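Local coordinates for protein lactococcal phage P2 ORF15 (Lactococcus phage p2, PDB 2WZP) that probably serves as the distal tail (Dit) protein, a structural component of the baseplate that joins the phage tail to its host-adsorption apparatus, at residues 31-36 and 89-94; 121-124 and 129-132; 160-165 and 223-228. All blocks are in the same frame, centred on the assembly; numbering follows the deposited sequence.

Contact 1. Residues 31-36 and 89-94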
loop_
_atom_site.group_PDB
_atom_site.type_symbol
_atom_site.label_atom_id
_atom_site.label_comp_id
_atom_site.label_asym_id
_atom_site.label_seq_id
_atom_site.Cartn_x
_atom_site.Cartn_y
_atom_site.Cartn_z
ATOM N N ARG M 31 -28.517 21.815 1.030
ATOM C CA ARG M 31 -28.575 21.524 2.444
ATOM C C ARG M 31 -27.875 22.646 3.246
ATOM O O ARG M 31 -26.905 23.225 2.762
ATOM C CB ARG M 31 -27.901 20.147 2.592
ATOM C CG ARG M 31 -27.552 19.644 3.953
ATOM C CD ARG M 31 -26.278 20.277 4.482
ATOM N NE ARG M 31 -25.041 19.894 3.796
ATOM C CZ ARG M 31 -24.110 20.750 3.371
ATOM N NH1 ARG M 31 -24.314 22.060 3.443
ATOM N NH2 ARG M 31 -22.979 20.299 2.847
ATOM N N GLN M 32 -28.371 22.955 4.464
ATOM C CA GLN M 32 -27.832 23.998 5.347
ATOM C C GLN M 32 -27.587 23.429 6.725
ATOM O O GLN M 32 -28.464 22.760 7.274
ATOM C CB GLN M 32 -28.814 25.192 5.487
ATOM C CG GLN M 32 -29.267 25.872 4.191
ATOM C CD GLN M 32 -28.200 26.761 3.620
ATOM O OE1 GLN M 32 -27.973 27.865 4.096
ATOM N NE2 GLN M 32 -27.513 26.297 2.591
ATOM N N TYR M 33 -26.416 23.734 7.305
ATOM C CA TYR M 33 -26.053 23.336 8.660
ATOM C C TYR M 33 -25.796 24.583 9.474
ATOM O O TYR M 33 -25.211 25.535 8.967
ATOM C CB TYR M 33 -24.781 22.468 8.696
ATOM C CG TYR M 33 -24.937 21.048 8.206
ATOM C CD1 TYR M 33 -25.889 20.195 8.764
ATOM C CD2 TYR M 33 -24.050 20.512 7.280
ATOM C CE1 TYR M 33 -26.011 18.874 8.340
ATOM C CE2 TYR M 33 -24.140 19.178 6.874
ATOM C CZ TYR M 33 -25.141 18.373 7.385
ATOM O OH TYR M 33 -25.221 17.063 6.989
ATOM N N LYS M 34 -26.193 24.579 10.744
ATOM C CA LYS M 34 -25.933 25.710 11.642
ATOM C C LYS M 34 -25.626 25.165 13.018
ATOM O O LYS M 34 -26.187 24.143 13.397
ATOM C CB LYS M 34 -27.154 26.653 11.726
ATOM C CG LYS M 34 -27.390 27.460 10.480
ATOM C CD LYS M 34 -28.669 28.236 10.565
ATOM C CE LYS M 34 -28.861 29.164 9.386
ATOM N NZ LYS M 34 -29.027 28.416 8.120
ATOM N N ILE M 35 -24.750 25.830 13.765
ATOM C CA ILE M 35 -24.443 25.454 15.141
ATOM C C ILE M 35 -25.081 26.523 16.033
ATOM O O ILE M 35 -24.796 27.703 15.855
ATOM C CB ILE M 35 -22.912 25.275 15.370
ATOM C CG1 ILE M 35 -22.388 23.952 14.739
ATOM C CG2 ILE M 35 -22.501 25.401 16.858
ATOM C CD1 ILE M 35 -22.910 22.584 15.340
ATOM N N HIS M 36 -25.995 26.114 16.936
ATOM C CA HIS M 36 -26.664 27.010 17.883
ATOM C C HIS M 36 -26.054 26.771 19.243
ATOM O O HIS M 36 -25.901 25.610 19.644
ATOM C CB HIS M 36 -28.168 26.724 17.963
ATOM C CG HIS M 36 -28.910 26.946 16.692
ATOM N ND1 HIS M 36 -29.680 28.074 16.499
ATOM C CD2 HIS M 36 -29.008 26.155 15.598
ATOM C CE1 HIS M 36 -30.203 27.946 15.291
ATOM N NE2 HIS M 36 -29.824 26.806 14.710
ATOM N N ILE M 89 -20.642 12.098 14.886
ATOM C CA ILE M 89 -20.530 12.825 13.634
ATOM C C ILE M 89 -19.202 13.544 13.605
ATOM O O ILE M 89 -18.910 14.394 14.453
ATOM C CB ILE M 89 -21.702 13.780 13.279
ATOM C CG1 ILE M 89 -23.074 13.147 13.573
ATOM C CG2 ILE M 89 -21.583 14.206 11.795
ATOM C CD1 ILE M 89 -24.328 14.114 13.428
ATOM N N GLU M 90 -18.400 13.194 12.618
ATOM C CA GLU M 90 -17.146 13.862 12.384
ATOM C C GLU M 90 -17.320 14.694 11.123
ATOM O O GLU M 90 -17.899 14.231 10.149
ATOM C CB GLU M 90 -16.019 12.860 12.244
ATOM C CG GLU M 90 -14.657 13.517 12.148
ATOM C CD GLU M 90 -13.558 12.540 11.839
ATOM O OE1 GLU M 90 -12.890 12.711 10.795
ATOM O OE2 GLU M 90 -13.370 11.593 12.633
ATOM N N PHE M 91 -16.895 15.947 11.183
ATOM C CA PHE M 91 -16.943 16.872 10.062
ATOM C C PHE M 91 -15.521 17.386 9.802
ATOM O O PHE M 91 -14.672 17.363 10.697
ATOM C CB PHE M 91 -17.794 18.095 10.428
ATOM C CG PHE M 91 -19.278 17.907 10.574
ATOM C CD1 PHE M 91 -20.111 17.953 9.463
ATOM C CD2 PHE M 91 -19.861 17.829 11.834
ATOM C CE1 PHE M 91 -21.492 17.856 9.603
ATOM C CE2 PHE M 91 -21.246 17.747 11.978
ATOM C CZ PHE M 91 -22.053 17.756 10.861
ATOM N N LYS M 92 -15.285 17.854 8.577
ATOM C CA LYS M 92 -14.092 18.551 8.158
ATOM C C LYS M 92 -14.441 20.012 8.543
ATOM O O LYS M 92 -15.524 20.493 8.203
ATOM C CB LYS M 92 -13.918 18.449 6.629
ATOM C CG LYS M 92 -13.197 17.215 6.149
ATOM C CD LYS M 92 -12.835 17.361 4.681
ATOM C CE LYS M 92 -11.945 16.247 4.172
ATOM N NZ LYS M 92 -12.643 14.928 4.097
ATOM N N LEU M 93 -13.562 20.682 9.295
ATOM C CA LEU M 93 -13.784 22.050 9.763
ATOM C C LEU M 93 -12.780 22.931 9.029
ATOM O O LEU M 93 -11.565 22.720 9.107
ATOM C CB LEU M 93 -13.659 22.105 11.314
ATOM C CG LEU M 93 -13.542 23.451 12.065
ATOM C CD1 LEU M 93 -14.874 24.099 12.213
ATOM C CD2 LEU M 93 -13.093 23.226 13.469
ATOM N N GLU M 94 -13.306 23.827 8.213
ATOM C CA GLU M 94 -12.525 24.727 7.390
ATOM C C GLU M 94 -12.850 26.184 7.713
ATOM O O GLU M 94 -14.026 26.514 7.970
ATOM C CB GLU M 94 -12.784 24.412 5.919
ATOM C CG GLU M 94 -11.874 23.313 5.388
ATOM C CD GLU M 94 -11.904 23.080 3.888
ATOM O OE1 GLU M 94 -12.168 24.040 3.125
ATOM O OE2 GLU M 94 -11.631 21.931 3.473
#
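Phe91 turns the edge of its ring onto the face of Tyr33, and this T-shaped pair makes the contact between 31-36 and 89-94. Along the second segment, Ile89 lies against the Phe91 ring within its own strand: its CG2 is about 3.5 Å above the plane of that ring, off centre. Two residues on, Phe91 CG sits anti to the carbonyl carbon (chi1 -70°), which sends the ring across toward 31-36 until CE1 is 4.0 Å from CE2 of Tyr33. The ring centroids are 5.6 Å apart and the planes stand at 75°, so the weakly positive C-H edge of one ring meets the pi cloud of the other. Arg31 CD lies near the rim of the opposite face of Tyr33, about 3.4 Å above the plane, so the tyrosine is held between an aliphatic chain and an aromatic edge. Tyrosine suits this buried place because its OH hydrogen-bonds to Glu144 of the second subunit, which also forms a salt bridge with Arg31. Leu93, the next inward residue of its strand, packs on Val54 and Phe56, and Phe56 stacks on Phe91. Although strands 32-36 and 89-95 share one antiparallel sheet, three strands lie between them, 120-125, 130-140 and 153-163, so the rings meet over one face of the sheet, spanning the intervening strands.

Contact 2. Residues 121-124 and 129-132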
loop_
_atom_site.group_PDB
_atom_site.type_symbol
_atom_site.label_atom_id
_atom_site.label_comp_id
_atom_site.label_asym_id
_atom_site.label_seq_id
_atom_site.Cartn_x
_atom_site.Cartn_y
_atom_site.Cartn_z
ATOM N N THR M 121 -26.325 22.701 19.530
ATOM C CA THR M 121 -27.346 22.117 18.648
ATOM C C THR M 121 -27.033 22.328 17.176
ATOM O O THR M 121 -26.898 23.472 16.719
ATOM C CB THR M 121 -28.751 22.667 19.012
ATOM O OG1 THR M 121 -29.074 22.269 20.336
ATOM C CG2 THR M 121 -29.826 22.166 18.092
ATOM N N LEU M 122 -26.970 21.228 16.431
ATOM C CA LEU M 122 -26.794 21.278 14.988
ATOM C C LEU M 122 -28.181 21.318 14.314
ATOM O O LEU M 122 -29.052 20.499 14.612
ATOM C CB LEU M 122 -25.977 20.065 14.491
ATOM C CG LEU M 122 -25.816 19.886 12.973
ATOM C CD1 LEU M 122 -24.738 20.821 12.422
ATOM C CD2 LEU M 122 -25.485 18.448 12.660
ATOM N N GLU M 123 -28.377 22.295 13.441
ATOM C CA GLU M 123 -29.582 22.427 12.635
ATOM C C GLU M 123 -29.249 21.818 11.264
ATOM O O GLU M 123 -28.216 22.116 10.687
ATOM C CB GLU M 123 -29.981 23.894 12.517
ATOM C CG GLU M 123 -31.214 24.120 11.677
ATOM C CD GLU M 123 -31.619 25.572 11.542
ATOM O OE1 GLU M 123 -31.405 26.354 12.498
ATOM O OE2 GLU M 123 -32.166 25.923 10.473
ATOM N N TYR M 124 -30.083 20.923 10.787
ATOM C CA TYR M 124 -29.911 20.219 9.516
ATOM C C TYR M 124 -31.167 20.518 8.700
ATOM O O TYR M 124 -32.265 20.064 9.041
ATOM C CB TYR M 124 -29.744 18.712 9.787
ATOM C CG TYR M 124 -29.636 17.785 8.595
ATOM C CD1 TYR M 124 -29.071 18.215 7.396
ATOM C CD2 TYR M 124 -29.990 16.443 8.701
ATOM C CE1 TYR M 124 -28.892 17.338 6.324
ATOM C CE2 TYR M 124 -29.781 15.549 7.650
ATOM C CZ TYR M 124 -29.241 16.002 6.458
ATOM O OH TYR M 124 -29.036 15.108 5.433
ATOM N N PHE M 129 -36.991 18.843 5.144
ATOM C CA PHE M 129 -36.991 18.913 6.605
ATOM C C PHE M 129 -36.161 20.046 7.157
ATOM O O PHE M 129 -35.334 20.611 6.439
ATOM C CB PHE M 129 -36.534 17.585 7.235
ATOM C CG PHE M 129 -35.235 17.010 6.730
ATOM C CD1 PHE M 129 -34.019 17.608 7.046
ATOM C CD2 PHE M 129 -35.219 15.828 5.999
ATOM C CE1 PHE M 129 -32.818 17.056 6.608
ATOM C CE2 PHE M 129 -34.017 15.280 5.559
ATOM C CZ PHE M 129 -32.826 15.900 5.866
ATOM N N GLN M 130 -36.365 20.347 8.460
ATOM C CA GLN M 130 -35.589 21.279 9.283
ATOM C C GLN M 130 -35.534 20.650 10.680
ATOM O O GLN M 130 -36.444 20.818 11.486
ATOM C CB GLN M 130 -36.213 22.652 9.308
ATOM C CG GLN M 130 -35.326 23.695 9.956
ATOM C CD GLN M 130 -35.964 25.052 9.948
ATOM O OE1 GLN M 130 -37.188 25.212 9.780
ATOM N NE2 GLN M 130 -35.140 26.060 10.125
ATOM N N VAL M 131 -34.501 19.842 10.913
ATOM C CA VAL M 131 -34.312 19.057 12.139
ATOM C C VAL M 131 -33.067 19.455 12.949
ATOM O O VAL M 131 -32.233 20.229 12.472
ATOM C CB VAL M 131 -34.405 17.536 11.898
ATOM C CG1 VAL M 131 -35.730 17.162 11.212
ATOM C CG2 VAL M 131 -33.214 17.056 11.091
ATOM N N TYR M 132 -32.989 18.970 14.210
ATOM C CA TYR M 132 -31.927 19.330 15.123
ATOM C C TYR M 132 -31.303 18.125 15.789
ATOM O O TYR M 132 -31.938 17.078 15.918
ATOM C CB TYR M 132 -32.477 20.292 16.181
ATOM C CG TYR M 132 -33.127 21.518 15.580
ATOM C CD1 TYR M 132 -32.385 22.664 15.313
ATOM C CD2 TYR M 132 -34.492 21.534 15.273
ATOM C CE1 TYR M 132 -32.975 23.795 14.751
ATOM C CE2 TYR M 132 -35.082 22.645 14.670
ATOM C CZ TYR M 132 -34.320 23.778 14.420
ATOM O OH TYR M 132 -34.874 24.917 13.876
HETATM O O HOH W 1 -33.756 27.452 13.770
#
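Glu123 OE1 accepts a hydrogen bond from a water at 2.9 Å, and the same water lies 2.8 Å from Tyr132 OH, near the plane of that ring. His36 NE2 also hydrogen-bonds to OE1, so two groups grip this carboxylate oxygen. The other oxygen, OE2, receives Gln130 NE2 at 3.0 Å along an almost straight N-H (169°). The donor comes from above the carboxylate, 56° out of its plane, while OE2 lies in the amide plane of the glutamine. Glutamate fits because a fully extended chain carries its charge alongside Tyr132, both side chains pointing the same way; CG passes 3.6 Å from Tyr132 CE1. Thr121 packs on that same tyrosine through its methyl, while its OG1 bonds to Asp134. These residues line one face of a beta hairpin, strands 120-125 and 130-140, in which Glu123 and Tyr132 form an antiparallel non-hydrogen-bonded pair. Tyr124 and Val131 make the adjoining hydrogen-bonded pair: Tyr124 N donates to Val131 O at 2.8 Å and Val131 N returns a bond to Tyr124 O at 2.9 Å. Their side chains occupy the other face, where Val131 CG2 approaches Tyr124 CD2. Nearer the turn, Phe129 has its CG between the backbone N and the carbonyl carbon (chi1 52°), which swings the ring back over Tyr124. The result is an edge-to-face pair with centroids 4.8 Å apart, Phe129 CE1 standing over the centre of the tyrosine ring. Beyond it, Tyr124 OH bonds to Lys142 of the second subunit, on which Phe129 also packs.

Contact 3. Residues 160-165 and 223-228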
loop_
_atom_site.group_PDB
_atom_site.type_symbol
_atom_site.label_atom_id
_atom_site.label_comp_id
_atom_site.label_asym_id
_atom_site.label_seq_id
_atom_site.Cartn_x
_atom_site.Cartn_y
_atom_site.Cartn_z
ATOM N N ILE M 160 -23.258 12.226 20.169
ATOM C CA ILE M 160 -24.701 12.413 20.009
ATOM C C ILE M 160 -25.385 12.389 21.372
ATOM O O ILE M 160 -25.081 11.526 22.204
ATOM C CB ILE M 160 -25.269 11.259 19.126
ATOM C CG1 ILE M 160 -24.546 11.104 17.758
ATOM C CG2 ILE M 160 -26.798 11.314 18.998
ATOM C CD1 ILE M 160 -24.678 12.202 16.714
ATOM N N ILE M 161 -26.370 13.285 21.569
ATOM C CA ILE M 161 -27.200 13.314 22.766
ATOM C C ILE M 161 -28.583 13.010 22.308
ATOM O O ILE M 161 -29.179 12.032 22.769
ATOM C CB ILE M 161 -27.097 14.627 23.576
ATOM C CG1 ILE M 161 -25.664 14.794 24.097
ATOM C CG2 ILE M 161 -28.122 14.679 24.742
ATOM C CD1 ILE M 161 -25.218 16.176 24.132
ATOM N N THR M 162 -29.085 13.815 21.359
ATOM C CA THR M 162 -30.445 13.700 20.833
ATOM C C THR M 162 -30.380 13.872 19.348
ATOM O O THR M 162 -30.201 14.972 18.890
ATOM C CB THR M 162 -31.328 14.719 21.555
ATOM O OG1 THR M 162 -31.412 14.339 22.927
ATOM C CG2 THR M 162 -32.700 14.736 21.032
ATOM N N LYS M 163 -30.429 12.783 18.597
ATOM C CA LYS M 163 -30.309 12.912 17.161
ATOM C C LYS M 163 -31.595 12.813 16.396
ATOM O O LYS M 163 -32.235 11.784 16.339
ATOM C CB LYS M 163 -29.278 11.965 16.579
ATOM C CG LYS M 163 -28.930 12.286 15.177
ATOM C CD LYS M 163 -28.048 11.247 14.646
ATOM C CE LYS M 163 -28.216 11.069 13.198
ATOM N NZ LYS M 163 -27.761 9.733 12.845
ATOM N N TRP M 164 -31.893 13.960 15.804
ATOM C CA TRP M 164 -33.044 14.302 15.007
ATOM C C TRP M 164 -34.298 14.544 15.837
ATOM O O TRP M 164 -34.911 13.652 16.360
ATOM C CB TRP M 164 -33.237 13.360 13.844
ATOM C CG TRP M 164 -32.062 13.253 12.917
ATOM C CD1 TRP M 164 -31.758 12.201 12.148
ATOM C CD2 TRP M 164 -31.034 14.213 12.691
ATOM N NE1 TRP M 164 -30.630 12.430 11.448
ATOM C CE2 TRP M 164 -30.160 13.666 11.765
ATOM C CE3 TRP M 164 -30.769 15.483 13.186
ATOM C CZ2 TRP M 164 -29.044 14.333 11.321
ATOM C CZ3 TRP M 164 -29.670 16.138 12.743
ATOM C CH2 TRP M 164 -28.817 15.567 11.825
ATOM N N TYR M 165 -34.570 15.822 16.044
ATOM C CA TYR M 165 -35.738 16.272 16.750
ATOM C C TYR M 165 -36.217 17.576 16.155
ATOM O O TYR M 165 -35.510 18.220 15.379
ATOM C CB TYR M 165 -35.480 16.386 18.272
ATOM C CG TYR M 165 -34.654 17.567 18.738
ATOM C CD1 TYR M 165 -35.249 18.799 19.005
ATOM C CD2 TYR M 165 -33.288 17.442 18.950
ATOM C CE1 TYR M 165 -34.498 19.877 19.458
ATOM C CE2 TYR M 165 -32.526 18.513 19.397
ATOM C CZ TYR M 165 -33.134 19.725 19.668
ATOM O OH TYR M 165 -32.359 20.784 20.090
ATOM N N GLU M 223 -43.401 8.986 18.010
ATOM C CA GLU M 223 -42.310 8.839 18.982
ATOM C C GLU M 223 -41.840 10.235 19.423
ATOM O O GLU M 223 -41.831 11.174 18.607
ATOM C CB GLU M 223 -41.131 8.141 18.335
ATOM C CG GLU M 223 -41.036 6.679 18.679
ATOM C CD GLU M 223 -39.710 6.109 18.223
ATOM O OE1 GLU M 223 -39.595 5.778 17.022
ATOM O OE2 GLU M 223 -38.768 6.062 19.045
ATOM N N ILE M 224 -41.428 10.365 20.697
ATOM C CA ILE M 224 -40.902 11.604 21.272
ATOM C C ILE M 224 -39.608 11.255 22.025
ATOM O O ILE M 224 -39.362 10.083 22.322
ATOM C CB ILE M 224 -41.961 12.328 22.196
ATOM C CG1 ILE M 224 -42.185 11.594 23.541
ATOM C CG2 ILE M 224 -43.289 12.618 21.473
ATOM C CD1 ILE M 224 -42.606 12.458 24.649
ATOM N N PHE M 225 -38.784 12.265 22.339
ATOM C CA PHE M 225 -37.584 12.097 23.142
ATOM C C PHE M 225 -37.966 12.346 24.568
ATOM O O PHE M 225 -37.595 11.588 25.466
ATOM C CB PHE M 225 -36.499 13.093 22.713
ATOM C CG PHE M 225 -35.627 12.599 21.589
ATOM C CD1 PHE M 225 -34.673 11.606 21.810
ATOM C CD2 PHE M 225 -35.734 13.139 20.314
ATOM C CE1 PHE M 225 -33.893 11.119 20.768
ATOM C CE2 PHE M 225 -34.928 12.674 19.281
ATOM C CZ PHE M 225 -34.029 11.653 19.511
ATOM N N SER M 226 -38.731 13.421 24.762
ATOM C CA SER M 226 -39.179 13.935 26.049
ATOM C C SER M 226 -40.117 15.107 25.802
ATOM O O SER M 226 -40.341 15.540 24.666
ATOM C CB SER M 226 -37.964 14.440 26.844
ATOM O OG SER M 226 -37.218 15.424 26.148
ATOM N N PHE M 227 -40.628 15.652 26.878
ATOM C CA PHE M 227 -41.476 16.820 26.788
ATOM C C PHE M 227 -41.201 17.688 27.988
ATOM O O PHE M 227 -40.619 17.253 28.994
ATOM C CB PHE M 227 -42.982 16.448 26.660
ATOM C CG PHE M 227 -43.505 15.614 27.803
ATOM C CD1 PHE M 227 -43.432 14.222 27.760
ATOM C CD2 PHE M 227 -43.998 16.213 28.950
ATOM C CE1 PHE M 227 -43.871 13.454 28.832
ATOM C CE2 PHE M 227 -44.429 15.445 30.024
ATOM C CZ PHE M 227 -44.391 14.073 29.947
ATOM N N MET M 228 -41.670 18.906 27.878
ATOM C CA MET M 228 -41.602 19.921 28.895
ATOM C C MET M 228 -42.979 20.620 28.935
ATOM O O MET M 228 -43.623 20.806 27.896
ATOM C CB MET M 228 -40.487 20.867 28.527
ATOM C CG MET M 228 -40.230 21.876 29.545
ATOM S SD MET M 228 -40.798 23.418 28.886
ATOM C CE MET M 228 -40.292 24.451 30.182
#
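The ring of Phe225 lies against Thr162 and makes every contact between 223-228 and 160-165. CB leads toward the other segment, with CG anti to the carbonyl carbon (chi1 -87°), bringing CG to 3.7 Å from Thr162 CG2. That methyl is centred over one face: it lies 3.4 Å from the centroid of the Phe225 ring and only 8° off the ring normal, a CH-pi interaction. Threonine suits the place because its CG2, anti to the backbone N, offers a compact apolar methyl to the ring face. Further out, CD2 lies 3.5 Å from Thr162 CG2 and 3.8 Å from Tyr165 CB, whereas the phenol beyond that CB leads away, its hydroxyl bonded to Asp134 and its ring taking a cation-pi contact from Lys320. CD1 and CE1 each lie 3.8 Å from Thr162 CG2, as its central position implies. At the far rim the surroundings turn polar. CE2 is nearest to Trp164 O, and CZ to Lys163 O, at 3.6 Å; both carbonyl oxygens sit at the ring edge, where aromatic hydrogens probably carry slight positive charge. Lys320 and Lys322 of strand 312-322 touch Phe225, as does Ile76 of the third subunit. The carbonyls are presented by an irregular backbone: Ile161 and Thr162 both face Asp134 in a classic beta bulge, and Trp164, with a positive phi of 76°, pairs with Tyr165 opposite Tyr132 in a G1 bulge. Phe225 thus plugs onto a doubly bulged corner, where the chain leaves the seven-stranded sheet for strand 165-173 of the six-stranded one.

From the N terminus, strand 32-36 is laid down first, and contact 1 closes the long excursion to strand 89-95. Contact 2 follows as a tight hairpin, and contact 3 then closes a 57-residue excursion ending at strand 224-233. The three lie in series, neither nested nor crossed. Spatially they interlock: strand 32-36 of contact 1 is the sheet neighbour of 120-125 in contact 2, where Tyr33 packs on Tyr124, and Tyr132 of contact 2 shares a backbone hydrogen bond with Tyr165 of contact 3. Ile89 and Ile160 join contacts 1 and 3. Contacts 1 and 2 both lie within the N-terminal sheet, whereas contact 3 joins the end of its strand 153-163 to the C-terminal one.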